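Local coordinates for protein beta-galactosidase (Bacillus circulans subsp. alkalophilus, PDB 3TTY) that hydrolyses terminal beta-galactosidic bonds as a TIM-barrel glycoside hydrolase that binds galactose in its active-site pocket, at residues T80-H85 and H146-Y151; Y124-A129 and F233-D238. All coordinates share one frame; numbering follows the deposited sequence.

How the contacts relate
From the N terminus, the chain first passes 80-85, the loop after barrel strand 75-79. It then runs through 124-129 on helix 119-135. Next comes 146-151, at the end of strand 142-146, and here contact 1 closes a loop of 60 intervening residues. Last is 233-238 on helix 215-243, where contact 2 closes a loop of 103. The four segments alternate, so the two closures cross. Contact 1 ties two loops at the galactose side of the barrel. Contact 2 pairs two helices outside the barrel wall. Their centres lie about 10 Å apart, and E236 of contact 2 reaches T80 and T82 of contact 1.

Contact 1 (T80-H85 and H146-Y151); sequences TSTGAH and HVSNEY. With GLA (alpha-D-galactopyranose), chain H.
H146, whose carbonyl oxygen meets T80, has S148 O and N149 OD1 at the edge of its imidazole, in the ring plane. The other ring is that of Y151, and S148 OG lies 3.7 Å above one face of it, offset toward the rim. The two segments are loops that follow the third and fourth strands of a TIM barrel, 75-79 and 142-146.

Two hydrogen bonds join them. T80 N gives to H146 O at 3.1 Å, and the donor stands 38° above the carbonyl plane. The second bond is the straighter one: S148 N gives to T80 OG1 at 2.8 Å, with an angle of 175° at the hydrogen. The T80 hydroxyl stands between its own N and carbonyl carbon (chi1 58°), which turns it to the S148 amide. The same OG1 also bonds E236 on helix 215-243, so it is gripped twice.

T82 takes the same rotamer. Its OG1 packs on the S148 backbone, 3.1 Å from S148 CA, while its polar partner is again E236. S148 then leans its side chain over G83, with OG 3.4 Å from G83 CA. All the touching residues are buried.

The chain beyond S148 enters the sugar pocket. The position of N149 and E150 is consistent with the Asn-Glu pair at the end of the fourth strand in clan GH-A glycoside hydrolases. N149 is held by N252 through OD1 and also bonds H112 through ND2. The N252 side chain takes the amide N-H of E150 as well. E307, E355 and R111 bond the sugar from other parts of the pocket. At the galactose, N149 ND2 gives to O2 at 3.1 Å, and E150 OE2 lies 3.2 Å from O1.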
loop_
_atom_site.group_PDB
_atom_site.type_symbol
_atom_site.label_atom_id
_atom_site.label_comp_id
_atom_site.label_asym_id
_atom_site.label_seq_id
_atom_site.Cartn_x
_atom_site.Cartn_y
_atom_site.Cartn_z
ATOM N N THR A 80 -22.154 0.395 -30.752
ATOM C CA THR A 80 -21.392 1.219 -31.685
ATOM C C THR A 80 -19.907 0.854 -31.749
ATOM O O THR A 80 -19.191 1.353 -32.621
ATOM C CB THR A 80 -21.490 2.697 -31.304
ATOM O OG1 THR A 80 -21.007 2.860 -29.967
ATOM C CG2 THR A 80 -22.932 3.159 -31.376
ATOM N N SER A 81 -19.444 0.017 -30.820
ATOM C CA SER A 81 -18.053 -0.455 -30.816
ATOM C C SER A 81 -17.047 0.608 -30.389
ATOM O O SER A 81 -15.850 0.424 -30.568
ATOM C CB SER A 81 -17.642 -0.979 -32.194
ATOM O OG SER A 81 -17.429 -2.377 -32.181
ATOM N N THR A 82 -17.518 1.708 -29.821
ATOM C CA THR A 82 -16.616 2.796 -29.455
ATOM C C THR A 82 -15.964 2.689 -28.068
ATOM O O THR A 82 -15.228 3.584 -27.663
ATOM C CB THR A 82 -17.316 4.165 -29.593
ATOM O OG1 THR A 82 -18.457 4.206 -28.731
ATOM C CG2 THR A 82 -17.751 4.403 -31.051
ATOM N N GLY A 83 -16.219 1.603 -27.345
ATOM C CA GLY A 83 -15.673 1.446 -26.003
ATOM C C GLY A 83 -14.189 1.091 -25.958
ATOM O O GLY A 83 -13.575 1.118 -24.902
ATOM N N ALA A 84 -13.611 0.734 -27.099
ATOM C CA ALA A 84 -12.180 0.467 -27.168
ATOM C C ALA A 84 -11.694 0.814 -28.564
ATOM O O ALA A 84 -12.168 0.233 -29.543
ATOM C CB ALA A 84 -11.874 -0.998 -26.850
ATOM N N HIS A 85 -10.765 1.770 -28.651
ATOM C CA HIS A 85 -10.276 2.239 -29.937
ATOM C C HIS A 85 -9.237 1.279 -30.520
ATOM O O HIS A 85 -8.725 0.432 -29.814
ATOM C CB HIS A 85 -9.731 3.675 -29.815
ATOM C CG HIS A 85 -8.633 3.835 -28.809
ATOM N ND1 HIS A 85 -8.774 4.589 -27.665
ATOM C CD2 HIS A 85 -7.366 3.347 -28.782
ATOM C CE1 HIS A 85 -7.649 4.555 -26.973
ATOM N NE2 HIS A 85 -6.779 3.807 -27.630
ATOM N N HIS A 146 -26.582 0.372 -28.268
ATOM C CA HIS A 146 -25.725 0.236 -27.100
ATOM C C HIS A 146 -24.470 1.076 -27.384
ATOM O O HIS A 146 -23.486 0.591 -27.963
ATOM C CB HIS A 146 -25.437 -1.267 -26.902
ATOM C CG HIS A 146 -24.460 -1.602 -25.813
ATOM N ND1 HIS A 146 -23.242 -0.970 -25.669
ATOM C CD2 HIS A 146 -24.492 -2.575 -24.872
ATOM C CE1 HIS A 146 -22.579 -1.522 -24.666
ATOM N NE2 HIS A 146 -23.312 -2.498 -24.163
ATOM N N VAL A 147 -24.528 2.349 -26.995
ATOM C CA VAL A 147 -23.452 3.303 -27.284
ATOM C C VAL A 147 -22.211 3.015 -26.464
ATOM O O VAL A 147 -22.276 2.945 -25.225
ATOM C CB VAL A 147 -23.879 4.752 -27.000
ATOM C CG1 VAL A 147 -22.669 5.692 -27.073
ATOM C CG2 VAL A 147 -24.979 5.178 -27.966
ATOM N N SER A 148 -21.083 2.836 -27.151
ATOM C CA SER A 148 -19.817 2.602 -26.466
ATOM C C SER A 148 -19.970 1.409 -25.505
ATOM O O SER A 148 -20.675 0.447 -25.810
ATOM C CB SER A 148 -19.395 3.874 -25.710
ATOM O OG SER A 148 -18.045 3.819 -25.280
ATOM N N ASN A 149 -19.298 1.480 -24.361
ATOM C CA ASN A 149 -19.419 0.491 -23.305
ATOM C C ASN A 149 -18.815 1.050 -22.020
ATOM O O ASN A 149 -17.684 1.544 -22.028
ATOM C CB ASN A 149 -18.710 -0.812 -23.675
ATOM C CG ASN A 149 -19.064 -1.945 -22.724
ATOM O OD1 ASN A 149 -20.208 -2.388 -22.675
ATOM N ND2 ASN A 149 -18.086 -2.410 -21.957
ATOM N N GLU A 150 -19.573 0.966 -20.930
ATOM C CA GLU A 150 -19.150 1.484 -19.623
ATOM C C GLU A 150 -18.205 2.707 -19.679
ATOM O O GLU A 150 -17.018 2.606 -19.357
ATOM C CB GLU A 150 -18.524 0.367 -18.765
ATOM C CG GLU A 150 -19.462 -0.780 -18.423
ATOM C CD GLU A 150 -18.974 -1.623 -17.242
ATOM O OE1 GLU A 150 -17.742 -1.674 -16.988
ATOM O OE2 GLU A 150 -19.830 -2.229 -16.557
ATOM N N TYR A 151 -18.731 3.852 -20.103
ATOM C CA TYR A 151 -18.011 5.116 -19.973
ATOM C C TYR A 151 -17.468 5.311 -18.544
ATOM O O TYR A 151 -18.147 5.018 -17.562
ATOM C CB TYR A 151 -18.946 6.269 -20.295
ATOM C CG TYR A 151 -19.259 6.493 -21.757
ATOM C CD1 TYR A 151 -18.302 6.996 -22.613
ATOM C CD2 TYR A 151 -20.534 6.249 -22.266
ATOM C CE1 TYR A 151 -18.583 7.235 -23.937
ATOM C CE2 TYR A 151 -20.836 6.496 -23.601
ATOM C CZ TYR A 151 -19.849 6.995 -24.426
ATOM O OH TYR A 151 -20.109 7.251 -25.752
HETATM C C1 GLA H . -18.471 -5.074 -17.514
HETATM C C2 GLA H . -18.265 -4.912 -19.040
HETATM C C3 GLA H . -18.317 -6.250 -19.799
HETATM C C4 GLA H . -17.417 -7.233 -19.066
HETATM C C5 GLA H . -17.833 -7.307 -17.593
HETATM C C6 GLA H . -16.963 -8.360 -16.896
HETATM O O1 GLA H . -19.805 -5.424 -17.100
HETATM O O2 GLA H . -19.244 -4.039 -19.580
HETATM O O3 GLA H . -17.844 -6.119 -21.151
HETATM O O4 GLA H . -16.096 -6.717 -19.160
HETATM O O5 GLA H . -17.583 -6.042 -16.971
HETATM O O6 GLA H . -17.557 -8.741 -15.647
#

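Contact 2 (Y124-A129 and F233-D238); sequences YAKILA and FKMERD
M235 lays its methyl group against the backbone N of K126, with M235 CE 3.7 Å from K126 N. The same methyl is 4.0 Å from the CB of A125. The thioether sulphur touches too: M235 SD lies 4.0 Å from K126 CB. The M235 chain runs out extended and bends at its last torsion (chi3 76°), which brings the methyl onto the facing helix. K126 stretches its own chain outward, so that CB makes the contact and the amine runs on past M235 without touching it.

E236 fills the other half of the interface. Its carboxylate lies over two alanines one helical turn apart. OE2 is 3.8 Å from A125 CB, and OE1 is 3.8 Å from A129 CB. These small side chains point toward the facing helix. No hydrogen bond crosses between the two segments.

The second shell explains the buried acid. E236 OE2 bonds the hydroxyl of T82 and OE1 that of T80, both in the loop after strand 75-79. Two hydroxyls therefore fix the rotation of the carboxylate. Burial would tend to raise its pKa, and the hydroxyls may partly offset this.

Farther out, A129 also packs on L240, and A125 on W47. F233 turns to V249 and T251 of barrel strand 249-253. R237 points away from helix 119-135 and grips D238 side-on: its NE and NH2 both meet D238 OD1, NH2 at 3.0 Å, while its NH1 forms a salt bridge with E268. The segment axes approach to 8.8 Å and cross at -30°, running in nearly the same direction. Such a pair of neighbouring outer helices, one before and one after strand 142-146, belongs to the helical layer of the (beta/alpha)8 TIM barrel.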
loop_
_atom_site.group_PDB
_atom_site.type_symbol
_atom_site.label_atom_id
_atom_site.label_comp_id
_atom_site.label_asym_id
_atom_site.label_seq_id
_atom_site.Cartn_x
_atom_site.Cartn_y
_atom_site.Cartn_z
ATOM N N TYR A 124 -13.842 10.050 -35.236
ATOM C CA TYR A 124 -14.103 8.701 -35.748
ATOM C C TYR A 124 -15.229 7.961 -35.026
ATOM O O TYR A 124 -15.901 7.120 -35.621
ATOM C CB TYR A 124 -12.818 7.878 -35.795
ATOM C CG TYR A 124 -11.844 8.431 -36.796
ATOM C CD1 TYR A 124 -12.124 8.374 -38.159
ATOM C CD2 TYR A 124 -10.656 9.036 -36.387
ATOM C CE1 TYR A 124 -11.241 8.885 -39.094
ATOM C CE2 TYR A 124 -9.757 9.554 -37.323
ATOM C CZ TYR A 124 -10.061 9.479 -38.676
ATOM O OH TYR A 124 -9.190 9.993 -39.620
ATOM N N ALA A 125 -15.446 8.280 -33.755
ATOM C CA ALA A 125 -16.517 7.646 -33.016
ATOM C C ALA A 125 -17.867 8.085 -33.588
ATOM O O ALA A 125 -18.758 7.261 -33.766
ATOM C CB ALA A 125 -16.423 7.958 -31.516
ATOM N N LYS A 126 -18.006 9.376 -33.889
ATOM C CA LYS A 126 -19.207 9.880 -34.558
ATOM C C LYS A 126 -19.424 9.232 -35.934
ATOM O O LYS A 126 -20.511 8.760 -36.250
ATOM C CB LYS A 126 -19.144 11.396 -34.715
ATOM C CG LYS A 126 -20.291 11.963 -35.547
ATOM C CD LYS A 126 -20.462 13.475 -35.361
ATOM C CE LYS A 126 -21.676 13.986 -36.145
ATOM N NZ LYS A 126 -21.926 15.437 -35.914
ATOM N N ILE A 127 -18.386 9.217 -36.757
ATOM C CA ILE A 127 -18.489 8.557 -38.049
ATOM C C ILE A 127 -18.911 7.087 -37.920
ATOM O O ILE A 127 -19.826 6.641 -38.619
ATOM C CB ILE A 127 -17.183 8.688 -38.853
ATOM C CG1 ILE A 127 -16.957 10.162 -39.209
ATOM C CG2 ILE A 127 -17.243 7.829 -40.120
ATOM C CD1 ILE A 127 -15.687 10.433 -40.009
ATOM N N LEU A 128 -18.265 6.342 -37.024
ATOM C CA LEU A 128 -18.578 4.914 -36.876
ATOM C C LEU A 128 -20.051 4.679 -36.518
ATOM O O LEU A 128 -20.725 3.853 -37.136
ATOM C CB LEU A 128 -17.663 4.237 -35.851
ATOM C CG LEU A 128 -17.889 2.743 -35.589
ATOM C CD1 LEU A 128 -17.925 1.928 -36.895
ATOM C CD2 LEU A 128 -16.825 2.201 -34.636
ATOM N N ALA A 129 -20.538 5.398 -35.516
ATOM C CA ALA A 129 -21.925 5.294 -35.111
ATOM C C ALA A 129 -22.844 5.678 -36.275
ATOM O O ALA A 129 -23.867 5.044 -36.507
ATOM C CB ALA A 129 -22.185 6.193 -33.902
ATOM N N PHE A 233 -21.250 10.509 -25.265
ATOM C CA PHE A 233 -22.480 9.731 -25.416
ATOM C C PHE A 233 -23.505 10.423 -26.309
ATOM O O PHE A 233 -24.009 9.831 -27.277
ATOM C CB PHE A 233 -23.128 9.430 -24.068
ATOM C CG PHE A 233 -24.517 8.854 -24.194
ATOM C CD1 PHE A 233 -24.698 7.534 -24.581
ATOM C CD2 PHE A 233 -25.635 9.638 -23.950
ATOM C CE1 PHE A 233 -25.967 7.000 -24.719
ATOM C CE2 PHE A 233 -26.916 9.117 -24.075
ATOM C CZ PHE A 233 -27.089 7.798 -24.459
ATOM N N LYS A 234 -23.807 11.676 -25.967
ATOM C CA LYS A 234 -24.790 12.478 -26.686
ATOM C C LYS A 234 -24.417 12.646 -28.144
ATOM O O LYS A 234 -25.278 12.598 -29.024
ATOM C CB LYS A 234 -24.955 13.859 -26.043
ATOM C CG LYS A 234 -25.280 13.816 -24.551
ATOM C CD LYS A 234 -25.902 15.128 -24.038
ATOM C CE LYS A 234 -25.202 16.358 -24.600
ATOM N NZ LYS A 234 -25.730 17.625 -24.024
ATOM N N MET A 235 -23.132 12.850 -28.394
ATOM C CA MET A 235 -22.647 12.982 -29.752
ATOM C C MET A 235 -23.005 11.749 -30.591
ATOM O O MET A 235 -23.429 11.888 -31.737
ATOM C CB MET A 235 -21.138 13.227 -29.763
ATOM C CG MET A 235 -20.523 13.211 -31.154
ATOM S SD MET A 235 -18.719 13.022 -31.116
ATOM C CE MET A 235 -18.553 11.269 -30.743
ATOM N N GLU A 236 -22.832 10.552 -30.032
ATOM C CA GLU A 236 -23.140 9.324 -30.779
ATOM C C GLU A 236 -24.649 9.111 -30.865
ATOM O O GLU A 236 -25.192 8.781 -31.923
ATOM C CB GLU A 236 -22.454 8.093 -30.159
ATOM C CG GLU A 236 -20.943 8.032 -30.386
ATOM C CD GLU A 236 -20.347 6.663 -30.017
ATOM O OE1 GLU A 236 -20.960 5.620 -30.341
ATOM O OE2 GLU A 236 -19.262 6.628 -29.405
ATOM N N ARG A 237 -25.322 9.313 -29.740
ATOM C CA ARG A 237 -26.767 9.212 -29.674
ATOM C C ARG A 237 -27.380 10.023 -30.814
ATOM O O ARG A 237 -28.234 9.521 -31.531
ATOM C CB ARG A 237 -27.268 9.714 -28.316
ATOM C CG ARG A 237 -28.777 9.841 -28.186
ATOM C CD ARG A 237 -29.148 10.780 -27.045
ATOM N NE ARG A 237 -28.930 12.168 -27.417
ATOM C CZ ARG A 237 -28.977 13.193 -26.572
ATOM N NH1 ARG A 237 -29.225 12.992 -25.287
ATOM N NH2 ARG A 237 -28.768 14.425 -27.014
ATOM N N ASP A 238 -26.927 11.265 -30.991
ATOM C CA ASP A 238 -27.503 12.148 -32.011
ATOM C C ASP A 238 -27.280 11.641 -33.437
ATOM O O ASP A 238 -28.172 11.714 -34.278
ATOM C CB ASP A 238 -26.983 13.579 -31.869
ATOM C CG ASP A 238 -27.497 14.277 -30.594
ATOM O OD1 ASP A 238 -28.468 13.786 -29.964
ATOM O OD2 ASP A 238 -26.925 15.329 -30.224
#